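FAA hydrolase family protein (Pseudomonas aeruginosa, PDB 6J5Y) probably hydrolyses fumarylpyruvate; it belongs to the fumarylacetoacetate hydrolase superfamily and binds manganese and pyruvate in its active site. Local coordinates at residues Ile89-Leu98 with Val184-Pro195. Numbering follows the deposited sequence.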
# COMPACT_ATOMS: atom_id res chain seq x y z
N ILE A 89 1.48 -8.32 -8.71
CA ILE A 89 0.92 -9.01 -9.90
C ILE A 89 2.06 -9.71 -10.65
O ILE A 89 3.00 -9.01 -11.02
CB ILE A 89 0.17 -8.04 -10.83
CG1 ILE A 89 -0.99 -7.33 -10.12
CG2 ILE A 89 -0.28 -8.77 -12.10
CD1 ILE A 89 -1.97 -8.26 -9.44
N GLY A 90 1.95 -11.02 -10.86
CA GLY A 90 2.91 -11.80 -11.66
C GLY A 90 2.37 -12.08 -13.05
O GLY A 90 3.16 -12.23 -13.96
N LYS A 91 1.05 -12.16 -13.18
CA LYS A 91 0.37 -12.53 -14.44
C LYS A 91 -0.71 -11.47 -14.71
O LYS A 91 -1.58 -11.25 -13.85
CB LYS A 91 -0.17 -13.96 -14.31
CG LYS A 91 -0.69 -14.60 -15.59
CD LYS A 91 -1.06 -16.07 -15.44
CE LYS A 91 -2.46 -16.29 -14.91
NZ LYS A 91 -2.95 -17.67 -15.20
N GLY A 92 -0.67 -10.83 -15.88
CA GLY A 92 -1.66 -9.80 -16.22
C GLY A 92 -3.05 -10.33 -16.61
O GLY A 92 -3.30 -11.55 -16.53
N GLY A 93 -3.92 -9.43 -17.06
CA GLY A 93 -5.18 -9.80 -17.72
C GLY A 93 -6.27 -8.78 -17.48
O GLY A 93 -6.09 -7.90 -16.62
N CYS A 94 -7.41 -8.99 -18.13
CA CYS A 94 -8.61 -8.11 -18.15
C CYS A 94 -9.78 -8.95 -17.66
O CYS A 94 -9.83 -10.15 -18.04
CB CYS A 94 -8.95 -7.63 -19.56
SG CYS A 94 -7.58 -6.78 -20.38
N ASP A 95 -10.69 -8.35 -16.90
CA ASP A 95 -11.94 -9.01 -16.46
C ASP A 95 -11.61 -10.41 -15.94
O ASP A 95 -12.24 -11.36 -16.40
CB ASP A 95 -12.95 -9.14 -17.61
CG ASP A 95 -13.50 -7.80 -18.08
OD1 ASP A 95 -13.08 -6.77 -17.54
OD2 ASP A 95 -14.37 -7.81 -18.94
N ILE A 96 -10.68 -10.49 -14.99
CA ILE A 96 -10.18 -11.76 -14.41
C ILE A 96 -11.27 -12.33 -13.50
O ILE A 96 -11.68 -11.70 -12.51
CB ILE A 96 -8.85 -11.56 -13.66
CG1 ILE A 96 -7.77 -10.97 -14.58
CG2 ILE A 96 -8.40 -12.86 -13.03
CD1 ILE A 96 -6.58 -10.40 -13.83
N PRO A 97 -11.74 -13.56 -13.80
CA PRO A 97 -12.70 -14.24 -12.92
C PRO A 97 -12.21 -14.35 -11.46
O PRO A 97 -11.04 -14.58 -11.23
CB PRO A 97 -12.82 -15.61 -13.59
CG PRO A 97 -12.58 -15.31 -15.07
CD PRO A 97 -11.43 -14.31 -15.02
N LEU A 98 -13.12 -14.22 -10.50
CA LEU A 98 -12.82 -14.29 -9.04
C LEU A 98 -12.08 -15.59 -8.72
O LEU A 98 -11.14 -15.55 -7.93
CB LEU A 98 -14.11 -14.22 -8.22
CG LEU A 98 -14.92 -12.93 -8.38
CD1 LEU A 98 -16.23 -13.04 -7.60
CD2 LEU A 98 -14.13 -11.72 -7.91
N VAL A 184 -8.39 -7.68 -7.27
CA VAL A 184 -7.72 -8.01 -8.57
C VAL A 184 -8.77 -8.12 -9.68
O VAL A 184 -8.57 -7.50 -10.72
CB VAL A 184 -6.87 -9.28 -8.43
CG1 VAL A 184 -6.44 -9.86 -9.76
CG2 VAL A 184 -5.68 -9.02 -7.51
N SER A 185 -9.85 -8.89 -9.49
CA SER A 185 -10.97 -8.99 -10.45
C SER A 185 -11.48 -7.60 -10.77
O SER A 185 -11.57 -7.26 -11.95
CB SER A 185 -12.11 -9.87 -9.97
OG SER A 185 -11.74 -11.22 -10.07
N TYR A 186 -11.81 -6.80 -9.76
CA TYR A 186 -12.54 -5.52 -10.02
C TYR A 186 -11.60 -4.51 -10.67
O TYR A 186 -11.99 -3.86 -11.64
CB TYR A 186 -13.29 -5.04 -8.78
CG TYR A 186 -14.29 -6.03 -8.24
CD1 TYR A 186 -14.80 -7.05 -9.04
CD2 TYR A 186 -14.76 -5.94 -6.95
CE1 TYR A 186 -15.73 -7.96 -8.55
CE2 TYR A 186 -15.70 -6.83 -6.45
CZ TYR A 186 -16.17 -7.85 -7.24
OH TYR A 186 -17.07 -8.76 -6.75
N LEU A 187 -10.37 -4.38 -10.19
CA LEU A 187 -9.33 -3.53 -10.83
C LEU A 187 -9.22 -3.89 -12.31
O LEU A 187 -9.15 -2.96 -13.17
CB LEU A 187 -8.02 -3.78 -10.08
CG LEU A 187 -6.99 -2.67 -9.95
CD1 LEU A 187 -7.58 -1.30 -9.60
CD2 LEU A 187 -5.96 -3.10 -8.91
N SER A 188 -9.24 -5.18 -12.63
CA SER A 188 -9.04 -5.72 -14.00
C SER A 188 -10.23 -5.39 -14.92
O SER A 188 -10.09 -5.66 -16.10
CB SER A 188 -8.76 -7.21 -13.99
OG SER A 188 -9.93 -7.99 -13.78
N ARG A 189 -11.37 -4.90 -14.39
CA ARG A 189 -12.48 -4.35 -15.23
C ARG A 189 -12.09 -2.98 -15.81
O ARG A 189 -12.54 -2.69 -16.91
CB ARG A 189 -13.76 -4.14 -14.42
CG ARG A 189 -14.44 -5.44 -14.02
CD ARG A 189 -15.70 -5.21 -13.19
NE ARG A 189 -16.24 -6.51 -12.77
CZ ARG A 189 -17.26 -6.70 -11.95
NH1 ARG A 189 -17.90 -5.67 -11.44
NH2 ARG A 189 -17.64 -7.93 -11.64
N PHE A 190 -11.33 -2.17 -15.06
CA PHE A 190 -11.01 -0.76 -15.38
C PHE A 190 -9.65 -0.58 -16.08
O PHE A 190 -9.46 0.46 -16.77
CB PHE A 190 -11.05 0.05 -14.10
CG PHE A 190 -12.44 0.13 -13.54
CD1 PHE A 190 -13.36 1.05 -14.02
CD2 PHE A 190 -12.86 -0.76 -12.56
CE1 PHE A 190 -14.64 1.11 -13.52
CE2 PHE A 190 -14.14 -0.70 -12.05
CZ PHE A 190 -15.03 0.26 -12.52
N PHE A 191 -8.72 -1.52 -15.87
CA PHE A 191 -7.32 -1.46 -16.38
C PHE A 191 -6.87 -2.87 -16.74
O PHE A 191 -7.26 -3.83 -16.03
CB PHE A 191 -6.37 -0.91 -15.31
CG PHE A 191 -6.83 0.34 -14.59
CD1 PHE A 191 -6.61 1.61 -15.14
CD2 PHE A 191 -7.48 0.26 -13.37
CE1 PHE A 191 -7.04 2.75 -14.48
CE2 PHE A 191 -7.91 1.39 -12.72
CZ PHE A 191 -7.69 2.64 -13.28
N GLU A 192 -6.04 -3.02 -17.76
CA GLU A 192 -5.35 -4.30 -18.00
C GLU A 192 -4.25 -4.46 -16.95
O GLU A 192 -3.29 -3.70 -16.96
CB GLU A 192 -4.75 -4.38 -19.40
CG GLU A 192 -4.13 -5.73 -19.67
CD GLU A 192 -3.47 -5.86 -21.03
OE1 GLU A 192 -3.40 -4.84 -21.74
OE2 GLU A 192 -3.01 -6.95 -21.34
N LEU A 193 -4.34 -5.46 -16.07
CA LEU A 193 -3.26 -5.66 -15.08
C LEU A 193 -2.08 -6.29 -15.83
O LEU A 193 -2.30 -6.94 -16.85
CB LEU A 193 -3.74 -6.52 -13.92
CG LEU A 193 -4.93 -5.95 -13.16
CD1 LEU A 193 -5.26 -6.83 -11.95
CD2 LEU A 193 -4.68 -4.51 -12.73
N ARG A 194 -0.87 -5.98 -15.41
CA ARG A 194 0.36 -6.51 -16.06
C ARG A 194 1.33 -6.92 -14.97
O ARG A 194 1.23 -6.44 -13.83
CB ARG A 194 0.99 -5.44 -16.96
CG ARG A 194 0.12 -5.03 -18.14
CD ARG A 194 -0.05 -6.12 -19.17
NE ARG A 194 1.24 -6.41 -19.77
CZ ARG A 194 1.65 -7.61 -20.17
NH1 ARG A 194 0.90 -8.68 -19.99
NH2 ARG A 194 2.85 -7.74 -20.72
N PRO A 195 2.33 -7.77 -15.30
CA PRO A 195 3.35 -8.14 -14.33
C PRO A 195 4.06 -6.86 -13.87
O PRO A 195 4.29 -6.00 -14.70
CB PRO A 195 4.27 -9.13 -15.07
CG PRO A 195 3.41 -9.63 -16.21
CD PRO A 195 2.52 -8.45 -16.59
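Gly93 and Leu193 pair through their backbones in a single antiparallel bridge: Gly93 N donates to Leu193 O (3.0 Å) and Leu193 N returns a bond to Gly93 O (3.1 Å). Further along, the 89-98 loop is tied to the last turns of helix 180-190. Asp95 N gives an almost straight bond to Ser188 O (2.9 Å, 176° at the hydrogen). Ser188 OG lies between its own backbone N and carbonyl carbon (chi1 77°), where it accepts from Ile96 N at 2.9 Å while donating to Ser185 O one turn back; the two bonds together fix the hydroxyl's rotation. Ser185 OG donates to Ile96 O; the N and O of Ile96 are thus each held by a serine hydroxyl, Ser188 and Ser185 respectively. Among apolar side chains, Ile96 CD1 sits 4.1 Å from Val184 CG1 and also meets Leu193 CD1, which Ile89 CD1 reaches as well. At the edges, Leu98 CD2 presses on Ser185 CB (3.4 Å), and Cys94 SG rests alongside the CB and CG of Glu192. Pro195 CG lies 3.4 Å from Gly90 O. The whole joins the connection leaving strand 79-89, which carries manganese ligands Glu82 and Glu84, to helix 180-190 and the loop leading to strand 198-200, an antiparallel neighbour of strand 79-89 in the FAH-fold sheet.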